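Local atomic coordinates of oxidoreductase, zinc-binding dehydrogenase family (Myxococcus xanthus, PDB entry 5K1S), a protein that acts as a zinc-binding medium-chain reductase in an alternative de novo route to isovaleryl coenzyme A. Residues V56-V61 / F344-R349; R24-A29 / T71-I76; V260-F265 / V281-S286; G136-F141 / L355-P360; A101-R106 / R128-E133. One frame throughout, in Å; residues are numbered along the deposited sequence.

Contact 1: residues V56-V61 / F344-R349; sequences VCYHDV and FRLENR. With ZN (zinc ion), chain F.
Leu346, in the last turn of helix 339-347, packs against the capped N-terminal end of helix 58-64, beside the zinc site made by Cys57, His79 and Cys166. Its CG stands anti to the backbone N (chi1 -176°), which carries CD2 across to the other segment. CD2 lies 3.6 Å from Tyr58 N and also rests against Val56 CG1, 3.9 Å away. Tyr58 CB and Val61 CG2 complete the apolar patch round this one methyl. Next to it, Glu347 passes at an angle across Val61, with Glu347 CG 3.7 Å from Val61 CG1. Within segment 56-61, Cys57 and Asp60 form a capping box. Cys57 N donates to Asp60 OD2 at 3.1 Å in a nearly straight bond (169°), reaching it from above the carboxylate plane. His59 N gives a weak bond to Cys57 SG, and the same sulfur binds zinc at 2.5 Å. One residue thus caps the helix and holds the metal. The Glu347 carboxylate forms salt bridges with Arg64 and Arg65 through OE2. These two positive partners would be expected to keep it ionised at the edge of the apolar patch.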
# COMPACT_ATOMS: atom_id res chain seq x y z
N VAL A 56 -22.72 -16.94 -9.58
CA VAL A 56 -23.18 -16.67 -8.22
C VAL A 56 -21.96 -16.27 -7.40
O VAL A 56 -21.06 -17.08 -7.17
CB VAL A 56 -23.89 -17.89 -7.61
CG1 VAL A 56 -24.39 -17.56 -6.21
CG2 VAL A 56 -25.04 -18.34 -8.51
N CYS A 57 -21.93 -15.02 -6.96
CA CYS A 57 -20.86 -14.49 -6.14
C CYS A 57 -21.38 -14.22 -4.73
O CYS A 57 -22.51 -13.76 -4.56
CB CYS A 57 -20.30 -13.20 -6.75
SG CYS A 57 -19.00 -12.41 -5.79
N TYR A 58 -20.56 -14.53 -3.72
CA TYR A 58 -20.99 -14.32 -2.34
C TYR A 58 -21.44 -12.89 -2.11
O TYR A 58 -22.27 -12.63 -1.24
CB TYR A 58 -19.87 -14.68 -1.37
CG TYR A 58 -20.28 -14.56 0.08
CD1 TYR A 58 -20.96 -15.59 0.72
CD2 TYR A 58 -19.99 -13.42 0.81
CE1 TYR A 58 -21.35 -15.48 2.04
CE2 TYR A 58 -20.37 -13.30 2.13
CZ TYR A 58 -21.05 -14.33 2.74
OH TYR A 58 -21.43 -14.22 4.06
N HIS A 59 -20.88 -11.95 -2.88
CA HIS A 59 -21.41 -10.59 -2.90
C HIS A 59 -22.93 -10.59 -3.05
O HIS A 59 -23.62 -9.79 -2.42
CB HIS A 59 -20.75 -9.82 -4.05
CG HIS A 59 -21.08 -8.36 -4.09
ND1 HIS A 59 -20.38 -7.42 -3.36
CD2 HIS A 59 -22.01 -7.67 -4.79
CE1 HIS A 59 -20.87 -6.22 -3.60
NE2 HIS A 59 -21.86 -6.34 -4.46
N ASP A 60 -23.45 -11.51 -3.87
CA ASP A 60 -24.90 -11.60 -4.07
C ASP A 60 -25.61 -11.98 -2.78
O ASP A 60 -26.73 -11.54 -2.53
CB ASP A 60 -25.22 -12.61 -5.17
CG ASP A 60 -24.61 -12.24 -6.51
OD1 ASP A 60 -24.40 -11.03 -6.76
OD2 ASP A 60 -24.35 -13.15 -7.32
N VAL A 61 -24.98 -12.83 -1.97
CA VAL A 61 -25.57 -13.20 -0.68
C VAL A 61 -25.73 -11.96 0.19
O VAL A 61 -26.81 -11.68 0.72
CB VAL A 61 -24.70 -14.26 0.02
CG1 VAL A 61 -25.24 -14.56 1.42
CG2 VAL A 61 -24.63 -15.53 -0.81
N PHE A 344 -27.89 -21.04 -0.67
CA PHE A 344 -27.77 -21.92 0.49
C PHE A 344 -26.47 -22.72 0.42
O PHE A 344 -25.71 -22.78 1.40
CB PHE A 344 -28.97 -22.86 0.57
CG PHE A 344 -29.05 -23.64 1.85
CD1 PHE A 344 -28.33 -24.81 2.01
CD2 PHE A 344 -29.85 -23.20 2.89
CE1 PHE A 344 -28.40 -25.52 3.19
CE2 PHE A 344 -29.92 -23.91 4.08
CZ PHE A 344 -29.19 -25.07 4.22
N ARG A 345 -26.19 -23.33 -0.73
CA ARG A 345 -24.93 -24.03 -0.91
C ARG A 345 -23.75 -23.10 -0.64
O ARG A 345 -22.82 -23.45 0.09
CB ARG A 345 -24.83 -24.61 -2.32
CG ARG A 345 -25.76 -25.78 -2.60
CD ARG A 345 -25.55 -26.31 -4.01
NE ARG A 345 -24.17 -26.73 -4.24
CZ ARG A 345 -23.69 -27.12 -5.42
NH1 ARG A 345 -24.47 -27.14 -6.49
NH2 ARG A 345 -22.41 -27.48 -5.52
N LEU A 346 -23.78 -21.91 -1.23
CA LEU A 346 -22.65 -21.00 -1.11
C LEU A 346 -22.49 -20.50 0.32
O LEU A 346 -21.36 -20.35 0.80
CB LEU A 346 -22.83 -19.83 -2.08
CG LEU A 346 -21.69 -18.81 -2.17
CD1 LEU A 346 -20.37 -19.48 -2.54
CD2 LEU A 346 -22.03 -17.72 -3.17
N GLU A 347 -23.60 -20.23 1.01
CA GLU A 347 -23.52 -19.74 2.38
C GLU A 347 -22.85 -20.76 3.29
O GLU A 347 -21.93 -20.43 4.05
CB GLU A 347 -24.92 -19.40 2.90
CG GLU A 347 -25.49 -18.10 2.38
CD GLU A 347 -26.89 -17.84 2.89
OE1 GLU A 347 -27.62 -18.82 3.16
OE2 GLU A 347 -27.26 -16.65 3.04
N ASN A 348 -23.31 -22.01 3.23
CA ASN A 348 -22.85 -23.05 4.15
C ASN A 348 -21.55 -23.71 3.70
O ASN A 348 -21.23 -24.80 4.19
CB ASN A 348 -23.95 -24.10 4.31
CG ASN A 348 -25.23 -23.52 4.88
OD1 ASN A 348 -26.26 -23.45 4.21
ND2 ASN A 348 -25.17 -23.10 6.14
N ARG A 349 -20.80 -23.08 2.80
CA ARG A 349 -19.49 -23.57 2.37
C ARG A 349 -19.56 -25.00 1.85
O ARG A 349 -18.54 -25.70 1.80
CB ARG A 349 -18.47 -23.46 3.50
ZN ZN F . -18.42 -10.72 -7.52

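Contact 2: residues R24-A29 / T71-I76; sequences RSFGEA and TSVPAI
Val73 sets CG1 over the centre of the Phe26 ring, a CH-pi contact with CG1 3.6 Å from the ring centroid and 14° off its normal. The other methyl, Val73 CG2, turns to the backbone of the facing loop and lies 3.6 Å from Arg24 O. The ring edge is occupied too: Thr71 O approaches Phe26 CZ near the ring plane at 3.7 Å. Thr71 CG2 also touches the ring, 4.1 Å from Phe26 CE1. Phe26 has CG beside the backbone N (chi1 -59°), which swings its ring across toward Thr71 and Val73. At the other end of the contact, Arg24 extends its chain across Pro74, and only NH1 meets the proline, 3.6 Å from Pro74 CB. The guanidinium is turned obliquely to it. The segments are two surface loops. Residues 24-29 belong to the connection of the antiparallel hairpin 17-23/32-38. Residues 71-76 lead from helix 58-64 toward strand 80-88, and a cis peptide before Pro74 bends that path. Further out, Arg24 NH2 forms a salt bridge with Glu35 OE1 on the second strand of the hairpin. Thr71 OG1 is hydrogen-bonded to Asn63 OD1 of helix 58-64. Backbone bonds join Ala75 to Leu23 and Gly27 to Arg64.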
# COMPACT_ATOMS: atom_id res chain seq x y z
N ARG A 24 -38.25 -9.65 -3.45
CA ARG A 24 -39.20 -8.64 -3.00
C ARG A 24 -39.05 -8.29 -1.53
O ARG A 24 -39.68 -7.33 -1.07
CB ARG A 24 -40.63 -9.11 -3.28
CG ARG A 24 -40.87 -9.41 -4.75
CD ARG A 24 -42.34 -9.49 -5.11
NE ARG A 24 -42.53 -9.51 -6.56
CZ ARG A 24 -42.58 -8.42 -7.33
NH1 ARG A 24 -42.46 -7.21 -6.79
NH2 ARG A 24 -42.74 -8.54 -8.64
N SER A 25 -38.23 -9.03 -0.77
CA SER A 25 -37.91 -8.65 0.60
C SER A 25 -36.56 -9.24 0.96
O SER A 25 -36.33 -10.44 0.77
CB SER A 25 -38.98 -9.14 1.58
OG SER A 25 -39.01 -10.55 1.67
N PHE A 26 -35.66 -8.40 1.46
CA PHE A 26 -34.36 -8.87 1.90
C PHE A 26 -34.52 -9.89 3.02
O PHE A 26 -35.41 -9.77 3.87
CB PHE A 26 -33.49 -7.71 2.38
CG PHE A 26 -33.26 -6.66 1.33
CD1 PHE A 26 -32.48 -6.93 0.22
CD2 PHE A 26 -33.79 -5.39 1.47
CE1 PHE A 26 -32.26 -5.97 -0.75
CE2 PHE A 26 -33.57 -4.42 0.51
CZ PHE A 26 -32.80 -4.71 -0.60
N GLY A 27 -33.67 -10.91 3.02
CA GLY A 27 -33.74 -11.94 4.03
C GLY A 27 -33.08 -13.25 3.64
O GLY A 27 -31.99 -13.26 3.07
N GLU A 28 -33.75 -14.36 3.94
CA GLU A 28 -33.18 -15.68 3.71
C GLU A 28 -33.13 -16.00 2.22
O GLU A 28 -33.79 -15.36 1.39
CB GLU A 28 -34.00 -16.74 4.44
CG GLU A 28 -35.44 -16.86 3.96
CD GLU A 28 -36.20 -17.98 4.63
OE1 GLU A 28 -35.76 -18.44 5.71
OE2 GLU A 28 -37.23 -18.41 4.08
N ALA A 29 -32.35 -17.03 1.89
CA ALA A 29 -32.16 -17.41 0.49
C ALA A 29 -33.48 -17.73 -0.19
O ALA A 29 -33.62 -17.52 -1.40
CB ALA A 29 -31.22 -18.62 0.41
N THR A 71 -29.16 -1.08 -2.81
CA THR A 71 -30.11 -2.01 -3.42
C THR A 71 -31.51 -1.76 -2.87
O THR A 71 -31.68 -1.37 -1.72
CB THR A 71 -29.69 -3.46 -3.15
OG1 THR A 71 -28.29 -3.62 -3.41
CG2 THR A 71 -30.47 -4.42 -4.05
N SER A 72 -32.51 -1.98 -3.72
CA SER A 72 -33.89 -1.67 -3.37
C SER A 72 -34.83 -2.71 -3.97
O SER A 72 -34.79 -2.97 -5.17
CB SER A 72 -34.26 -0.27 -3.87
OG SER A 72 -35.57 0.09 -3.45
N VAL A 73 -35.67 -3.29 -3.12
CA VAL A 73 -36.64 -4.29 -3.55
C VAL A 73 -37.83 -3.62 -4.24
O VAL A 73 -38.23 -2.52 -3.84
CB VAL A 73 -37.12 -5.17 -2.38
CG1 VAL A 73 -35.97 -5.95 -1.78
CG2 VAL A 73 -37.80 -4.31 -1.30
N PRO A 74 -38.41 -4.26 -5.26
CA PRO A 74 -38.00 -5.54 -5.86
C PRO A 74 -36.68 -5.40 -6.62
O PRO A 74 -36.42 -4.34 -7.19
CB PRO A 74 -39.15 -5.88 -6.80
CG PRO A 74 -39.75 -4.57 -7.15
CD PRO A 74 -39.61 -3.71 -5.93
N ALA A 75 -35.87 -6.46 -6.63
CA ALA A 75 -34.52 -6.38 -7.17
C ALA A 75 -34.17 -7.66 -7.92
O ALA A 75 -34.50 -8.76 -7.47
CB ALA A 75 -33.49 -6.12 -6.06
N ILE A 76 -33.49 -7.49 -9.05
CA ILE A 76 -32.88 -8.59 -9.78
C ILE A 76 -31.39 -8.54 -9.48
O ILE A 76 -30.70 -7.59 -9.87
CB ILE A 76 -33.16 -8.48 -11.29
CG1 ILE A 76 -34.66 -8.58 -11.56
CG2 ILE A 76 -32.40 -9.57 -12.06
CD1 ILE A 76 -35.05 -8.25 -12.99

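Contact 3: residues V260-F265 / V281-S286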
# COMPACT_ATOMS: atom_id res chain seq x y z
N VAL A 260 -6.80 -13.61 1.85
CA VAL A 260 -7.46 -13.88 3.12
C VAL A 260 -7.66 -12.59 3.90
O VAL A 260 -8.77 -12.26 4.33
CB VAL A 260 -6.66 -14.92 3.93
CG1 VAL A 260 -7.33 -15.18 5.27
CG2 VAL A 260 -6.51 -16.21 3.14
N GLY A 261 -6.58 -11.84 4.11
CA GLY A 261 -6.64 -10.60 4.85
C GLY A 261 -6.09 -10.71 6.26
O GLY A 261 -4.96 -11.15 6.46
N SER A 262 -6.91 -10.34 7.25
CA SER A 262 -6.43 -10.22 8.62
C SER A 262 -5.88 -11.54 9.14
O SER A 262 -4.89 -11.56 9.89
CB SER A 262 -7.56 -9.73 9.53
OG SER A 262 -8.69 -10.58 9.44
N ALA A 263 -6.49 -12.67 8.77
CA ALA A 263 -6.13 -13.94 9.37
C ALA A 263 -4.67 -14.30 9.11
O ALA A 263 -4.00 -14.89 9.97
CB ALA A 263 -7.04 -15.05 8.86
N THR A 264 -4.15 -13.95 7.93
CA THR A 264 -2.80 -14.31 7.53
C THR A 264 -1.88 -13.10 7.39
O THR A 264 -0.70 -13.27 7.07
CB THR A 264 -2.82 -15.08 6.21
OG1 THR A 264 -3.28 -14.21 5.16
CG2 THR A 264 -3.73 -16.29 6.29
N PHE A 265 -2.38 -11.89 7.63
CA PHE A 265 -1.63 -10.68 7.29
C PHE A 265 -0.32 -10.61 8.07
O PHE A 265 0.75 -10.41 7.48
CB PHE A 265 -2.49 -9.44 7.55
CG PHE A 265 -1.95 -8.19 6.91
CD1 PHE A 265 -2.08 -7.98 5.55
CD2 PHE A 265 -1.33 -7.22 7.68
CE1 PHE A 265 -1.59 -6.83 4.97
CE2 PHE A 265 -0.85 -6.07 7.10
CZ PHE A 265 -0.97 -5.88 5.74
N VAL A 281 -6.28 -7.61 -1.50
CA VAL A 281 -7.54 -7.63 -2.25
C VAL A 281 -8.71 -8.18 -1.45
O VAL A 281 -9.87 -7.92 -1.81
CB VAL A 281 -7.37 -8.41 -3.57
CG1 VAL A 281 -7.01 -9.87 -3.30
CG2 VAL A 281 -8.62 -8.31 -4.44
N GLY A 282 -8.49 -8.93 -0.36
CA GLY A 282 -9.58 -9.55 0.35
C GLY A 282 -9.37 -9.51 1.85
O GLY A 282 -8.25 -9.41 2.35
N ASN A 283 -10.50 -9.59 2.57
CA ASN A 283 -10.50 -9.70 4.03
C ASN A 283 -11.71 -10.57 4.40
O ASN A 283 -12.80 -10.05 4.68
CB ASN A 283 -10.57 -8.33 4.70
CG ASN A 283 -10.09 -8.37 6.14
OD1 ASN A 283 -9.31 -9.24 6.52
ND2 ASN A 283 -10.56 -7.43 6.94
N LEU A 284 -11.50 -11.88 4.41
CA LEU A 284 -12.61 -12.81 4.55
C LEU A 284 -13.25 -12.73 5.92
O LEU A 284 -14.48 -12.76 6.05
CB LEU A 284 -12.14 -14.24 4.25
CG LEU A 284 -11.61 -14.42 2.82
CD1 LEU A 284 -11.13 -15.84 2.59
CD2 LEU A 284 -12.67 -14.05 1.78
N GLU A 285 -12.45 -12.62 6.97
CA GLU A 285 -12.98 -12.57 8.33
C GLU A 285 -13.37 -11.16 8.77
O GLU A 285 -13.90 -11.00 9.87
CB GLU A 285 -11.96 -13.16 9.31
CG GLU A 285 -11.69 -14.64 9.07
CD GLU A 285 -10.68 -15.22 10.04
OE1 GLU A 285 -10.16 -14.46 10.89
OE2 GLU A 285 -10.41 -16.43 9.96
N SER A 286 -13.13 -10.15 7.93
CA SER A 286 -13.51 -8.77 8.23
C SER A 286 -12.85 -8.25 9.50
O SER A 286 -13.28 -7.22 10.04
CB SER A 286 -15.03 -8.63 8.33
OG SER A 286 -15.67 -9.09 7.15
O HOH W 1 -8.70 -12.20 11.89
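With chi1 at -160°, Asn283 points CG away from its own backbone N, and this brings OD1 to Ser262 N, which donates to it. The segments follow two neighbouring parallel strands, 253-258 and 276-280, of the Rossmann-type domain. Helix 262-270 is the helix of the beta-alpha-beta unit that joins them. The bond from Ser262 N to Asn283 OD1 is 2.7 Å long, with the donor tilted 22° from the carbonyl plane of the amide. Ser262 OG lies near the same oxygen, but any bond there is weak. The amide nitrogen is held too, as Asn283 ND2 bonds to Gly287 O. A backbone bond runs alongside: Leu284 N donates to Val260 O at 2.8 Å, in the carbonyl plane. Gly261 sits between these two bonds. A CB at its position would run into Asn283 OD1 and Gly282 O, and its backbone angles also suit glycine. Asn283 packs on Pro293 of the second subunit, which places this turn near the subunit interface. Toward the outside, Ala263 CB rests 3.8 Å from Glu285 OE1. A water spans the remaining step: it is 2.9 Å from Ser262 OG and donates a bond of the same length to Glu285 OE1.

Contact 4: residues G136-F141 / L355-P360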
# COMPACT_ATOMS: atom_id res chain seq x y z
N GLY A 136 -29.70 -6.97 -12.44
CA GLY A 136 -28.60 -7.90 -12.56
C GLY A 136 -28.86 -9.00 -13.57
O GLY A 136 -29.76 -8.92 -14.42
N GLY A 137 -28.06 -10.06 -13.48
CA GLY A 137 -28.08 -11.16 -14.42
C GLY A 137 -28.88 -12.37 -13.99
O GLY A 137 -28.84 -13.39 -14.69
N TYR A 138 -29.58 -12.31 -12.86
CA TYR A 138 -30.47 -13.39 -12.46
C TYR A 138 -31.74 -13.35 -13.30
O TYR A 138 -32.85 -13.32 -12.76
CB TYR A 138 -30.84 -13.31 -10.98
CG TYR A 138 -29.73 -13.66 -10.02
CD1 TYR A 138 -28.42 -13.85 -10.46
CD2 TYR A 138 -29.99 -13.81 -8.66
CE1 TYR A 138 -27.42 -14.17 -9.58
CE2 TYR A 138 -28.99 -14.13 -7.77
CZ TYR A 138 -27.70 -14.31 -8.24
OH TYR A 138 -26.68 -14.63 -7.40
N ALA A 139 -31.60 -13.36 -14.62
CA ALA A 139 -32.74 -13.18 -15.50
C ALA A 139 -32.35 -13.58 -16.92
O ALA A 139 -31.17 -13.79 -17.22
CB ALA A 139 -33.24 -11.73 -15.46
N GLN A 140 -33.36 -13.70 -17.78
CA GLN A 140 -33.13 -14.05 -19.17
C GLN A 140 -32.52 -12.90 -19.96
O GLN A 140 -31.87 -13.14 -20.99
CB GLN A 140 -34.43 -14.49 -19.84
CG GLN A 140 -35.04 -15.75 -19.24
CD GLN A 140 -36.34 -16.15 -19.92
OE1 GLN A 140 -37.29 -15.37 -19.96
NE2 GLN A 140 -36.38 -17.36 -20.45
N PHE A 141 -32.72 -11.66 -19.51
CA PHE A 141 -32.26 -10.49 -20.23
C PHE A 141 -31.82 -9.43 -19.23
O PHE A 141 -32.17 -9.48 -18.05
CB PHE A 141 -33.36 -9.90 -21.14
CG PHE A 141 -33.90 -10.87 -22.15
CD1 PHE A 141 -34.94 -11.72 -21.81
CD2 PHE A 141 -33.38 -10.92 -23.43
CE1 PHE A 141 -35.45 -12.61 -22.74
CE2 PHE A 141 -33.89 -11.81 -24.36
CZ PHE A 141 -34.93 -12.65 -24.01
N LEU A 355 -20.28 -21.45 -8.79
CA LEU A 355 -21.63 -21.82 -9.19
C LEU A 355 -22.12 -20.87 -10.28
O LEU A 355 -21.72 -19.70 -10.33
CB LEU A 355 -22.59 -21.78 -8.00
CG LEU A 355 -22.26 -22.74 -6.86
CD1 LEU A 355 -23.14 -22.45 -5.65
CD2 LEU A 355 -22.41 -24.19 -7.30
N VAL A 356 -22.99 -21.38 -11.14
CA VAL A 356 -23.49 -20.63 -12.29
C VAL A 356 -24.99 -20.86 -12.40
O VAL A 356 -25.45 -22.01 -12.31
CB VAL A 356 -22.78 -21.03 -13.59
CG1 VAL A 356 -23.36 -20.27 -14.77
CG2 VAL A 356 -21.28 -20.79 -13.48
N LEU A 357 -25.74 -19.79 -12.60
CA LEU A 357 -27.17 -19.87 -12.86
C LEU A 357 -27.41 -19.74 -14.36
O LEU A 357 -26.94 -18.80 -15.00
CB LEU A 357 -27.93 -18.77 -12.11
CG LEU A 357 -27.92 -18.87 -10.59
CD1 LEU A 357 -28.58 -17.65 -9.97
CD2 LEU A 357 -28.61 -20.15 -10.11
N VAL A 358 -28.14 -20.70 -14.92
CA VAL A 358 -28.44 -20.76 -16.35
C VAL A 358 -29.92 -20.41 -16.53
O VAL A 358 -30.78 -21.21 -16.14
CB VAL A 358 -28.12 -22.14 -16.93
CG1 VAL A 358 -28.37 -22.15 -18.43
CG2 VAL A 358 -26.68 -22.52 -16.63
N PRO A 359 -30.26 -19.25 -17.10
CA PRO A 359 -31.67 -18.95 -17.32
C PRO A 359 -32.27 -19.90 -18.34
O PRO A 359 -31.56 -20.43 -19.20
CB PRO A 359 -31.64 -17.50 -17.85
CG PRO A 359 -30.31 -16.96 -17.46
CD PRO A 359 -29.38 -18.13 -17.48
N PRO A 360 -33.58 -20.14 -18.28
CA PRO A 360 -34.22 -20.97 -19.30
C PRO A 360 -34.30 -20.24 -20.63
O PRO A 360 -34.09 -19.03 -20.73
CB PRO A 360 -35.61 -21.23 -18.72
CG PRO A 360 -35.87 -20.06 -17.84
CD PRO A 360 -34.54 -19.66 -17.27
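Leu357 and Tyr138 make the CH-pi part of this contact. Leu357 CD1 stands over the centre of the phenol ring, 3.8 Å from the centroid and 14° off the normal. Pro359 packs on the backbone of the facing loop, with CB 4.0 Å from Gln140 CA and CG against Ala139 O. One hydrogen bond joins the segments. Gln140 NE2 donates to Pro360 O at 2.8 Å, in a bond nearly straight at the hydrogen (166°). The oxygen lies close to the plane of the Gln140 amide, but the donor sits well above the carbonyl plane of Pro360. The extended side chain of Gln140 delivers the amide, and Lys19 N bonds to its OE1, which fixes the flip of the group. With an alanine here, Pro360 O and Lys19 N would probably lose these mates and the C-terminal prolines could move. Tyr138, centre of an inverse gamma turn, bonds through its hydroxyl to His343 and weakly to Asp60. The loop 136-141 touches strand 17-23 through Ala139 and Gln140. It leads into strand 141-145 of the mixed sheet, where strand 354-358 pairs antiparallel with strand 46-56. Leu357 packs on Val56 of that strand and Ala339 of helix 339-347.

Contact 5: residues A101-R106 / R128-E133; sequences AATLQR and RFFGEE
Arg106 and Phe129 meet with the aliphatic chain of the arginine over the ring. They lie in the GroES-like domain, where the chain leaves strand 100-103 for the lobe holding the four-cysteine zinc site and then returns. Arg106 CB is centred on the ring face, 3.5 Å from the Phe129 centroid. Arg106 CD follows the same side and reaches Phe129 CZ at 3.7 Å. The guanidinium itself does not stack: its plane is turned 67° to the ring, with Phe129 CE1 near its edge. A bend at chi3 (-69°) turns it off the ring, and NH1 bonds to Asn120 O within the zinc lobe. Losing the Phe129 ring to an alanine is likely to leave a gap under Arg106 CB and CD and let that chain shift. Thr103 covers Phe130 likewise, with Thr103 CB over the ring centre, 4.0 Å from the Phe130 centroid, and Thr103 OG1 bonded to Ala81 N and His79 O. The side chain of Gln105 touches Cys166 and lies about 4 Å from the zinc held by Cys57, His79 and Cys166. The backbones pair in a single bridge between Arg106 and Phe129, beside which a type II turn runs from Phe129 to Glu132. Phe130 N donates to Gln105 O at 3.0 Å, and that oxygen also lies at the edge of the Phe130 ring, in its plane.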
# COMPACT_ATOMS: atom_id res chain seq x y z
N ALA A 101 -20.84 -10.74 -24.81
CA ALA A 101 -20.44 -9.80 -23.78
C ALA A 101 -20.51 -10.43 -22.40
O ALA A 101 -21.20 -11.44 -22.18
CB ALA A 101 -21.30 -8.53 -23.81
N ALA A 102 -19.80 -9.82 -21.46
CA ALA A 102 -19.84 -10.20 -20.05
C ALA A 102 -19.77 -8.95 -19.20
O ALA A 102 -18.92 -8.08 -19.45
CB ALA A 102 -18.69 -11.15 -19.69
N THR A 103 -20.64 -8.85 -18.21
CA THR A 103 -20.76 -7.63 -17.41
C THR A 103 -19.64 -7.53 -16.38
O THR A 103 -19.15 -8.54 -15.85
CB THR A 103 -22.11 -7.59 -16.69
OG1 THR A 103 -22.25 -8.75 -15.86
CG2 THR A 103 -23.26 -7.54 -17.69
N LEU A 104 -19.23 -6.30 -16.11
CA LEU A 104 -18.35 -6.01 -14.99
C LEU A 104 -19.14 -6.06 -13.69
O LEU A 104 -20.34 -6.38 -13.66
CB LEU A 104 -17.69 -4.64 -15.16
CG LEU A 104 -16.61 -4.49 -16.24
CD1 LEU A 104 -16.27 -3.02 -16.43
CD2 LEU A 104 -15.37 -5.27 -15.87
N GLN A 105 -18.48 -5.74 -12.58
CA GLN A 105 -19.17 -5.64 -11.30
C GLN A 105 -19.87 -4.30 -11.16
O GLN A 105 -21.06 -4.24 -10.83
CB GLN A 105 -18.18 -5.86 -10.15
CG GLN A 105 -17.53 -7.24 -10.16
CD GLN A 105 -16.01 -7.19 -10.10
OE1 GLN A 105 -15.41 -6.13 -10.20
NE2 GLN A 105 -15.40 -8.35 -9.93
N ARG A 106 -19.15 -3.21 -11.43
CA ARG A 106 -19.67 -1.86 -11.27
C ARG A 106 -19.35 -1.02 -12.50
O ARG A 106 -18.51 -1.39 -13.32
CB ARG A 106 -19.09 -1.19 -10.02
CG ARG A 106 -17.57 -1.06 -10.04
CD ARG A 106 -17.04 -0.34 -8.82
NE ARG A 106 -17.39 1.07 -8.80
CZ ARG A 106 -16.79 2.01 -9.53
NH1 ARG A 106 -15.81 1.68 -10.36
NH2 ARG A 106 -17.17 3.27 -9.44
N ARG A 128 -22.50 2.66 -9.95
CA ARG A 128 -23.60 1.71 -10.05
C ARG A 128 -23.08 0.30 -10.24
O ARG A 128 -22.20 0.05 -11.07
CB ARG A 128 -24.53 2.11 -11.20
CG ARG A 128 -25.40 3.32 -10.90
CD ARG A 128 -25.47 4.25 -12.09
NE ARG A 128 -25.77 3.54 -13.33
CZ ARG A 128 -25.63 4.06 -14.54
NH1 ARG A 128 -25.19 5.30 -14.70
NH2 ARG A 128 -25.92 3.33 -15.61
N PHE A 129 -23.64 -0.63 -9.48
CA PHE A 129 -23.31 -2.05 -9.58
C PHE A 129 -24.41 -2.80 -10.32
O PHE A 129 -25.58 -2.44 -10.25
CB PHE A 129 -23.13 -2.66 -8.18
CG PHE A 129 -21.74 -2.53 -7.63
CD1 PHE A 129 -21.29 -1.33 -7.10
CD2 PHE A 129 -20.88 -3.62 -7.61
CE1 PHE A 129 -20.01 -1.22 -6.58
CE2 PHE A 129 -19.60 -3.51 -7.09
CZ PHE A 129 -19.17 -2.31 -6.57
N PHE A 130 -24.01 -3.84 -11.04
CA PHE A 130 -24.99 -4.76 -11.60
C PHE A 130 -25.59 -5.61 -10.49
O PHE A 130 -24.88 -6.12 -9.62
CB PHE A 130 -24.34 -5.65 -12.66
CG PHE A 130 -24.03 -4.93 -13.94
CD1 PHE A 130 -22.82 -4.28 -14.11
CD2 PHE A 130 -24.95 -4.90 -14.98
CE1 PHE A 130 -22.54 -3.62 -15.29
CE2 PHE A 130 -24.67 -4.24 -16.15
CZ PHE A 130 -23.46 -3.60 -16.31
N GLY A 131 -26.91 -5.75 -10.52
CA GLY A 131 -27.61 -6.44 -9.45
C GLY A 131 -27.94 -5.57 -8.26
O GLY A 131 -28.44 -6.09 -7.25
N GLU A 132 -27.66 -4.27 -8.33
CA GLU A 132 -27.98 -3.35 -7.25
C GLU A 132 -28.76 -2.15 -7.79
O GLU A 132 -29.98 -2.24 -7.95
CB GLU A 132 -26.70 -2.90 -6.54
CG GLU A 132 -26.02 -4.04 -5.79
CD GLU A 132 -24.61 -3.70 -5.35
OE1 GLU A 132 -24.35 -2.53 -5.01
OE2 GLU A 132 -23.75 -4.61 -5.36
N GLU A 133 -28.08 -1.05 -8.10
CA GLU A 133 -28.79 0.12 -8.61
C GLU A 133 -29.42 -0.16 -9.97
O GLU A 133 -30.46 0.42 -10.30
CB GLU A 133 -27.84 1.32 -8.71
CG GLU A 133 -27.01 1.56 -7.46
CD GLU A 133 -26.53 2.99 -7.34
OE1 GLU A 133 -27.33 3.92 -7.58
OE2 GLU A 133 -25.33 3.19 -7.03

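How the contacts relate
From the N terminus, contact 2 closes the first loop, joining the hairpin connection 24-29 to residues 71-76. Contact 1 opens inside it at 56-61 and closes only at 344-349, so the two cross. Contact 5 closes a short loop from 101-106 to 128-133 round the four-cysteine zinc lobe and also falls within the loop of contact 1. Contact 4 opens soon after, at 136-141, and closes at 355-360, crossing contact 1. Contact 3 is a local loop in the Rossmann-type domain and falls within the long loops of both contact 1 and contact 4. Contacts 1, 2, 4 and 5 gather in the other domain. His59 to Glu132 links contacts 1 and 5, and Ile76 to Gly136 links 2 and 4.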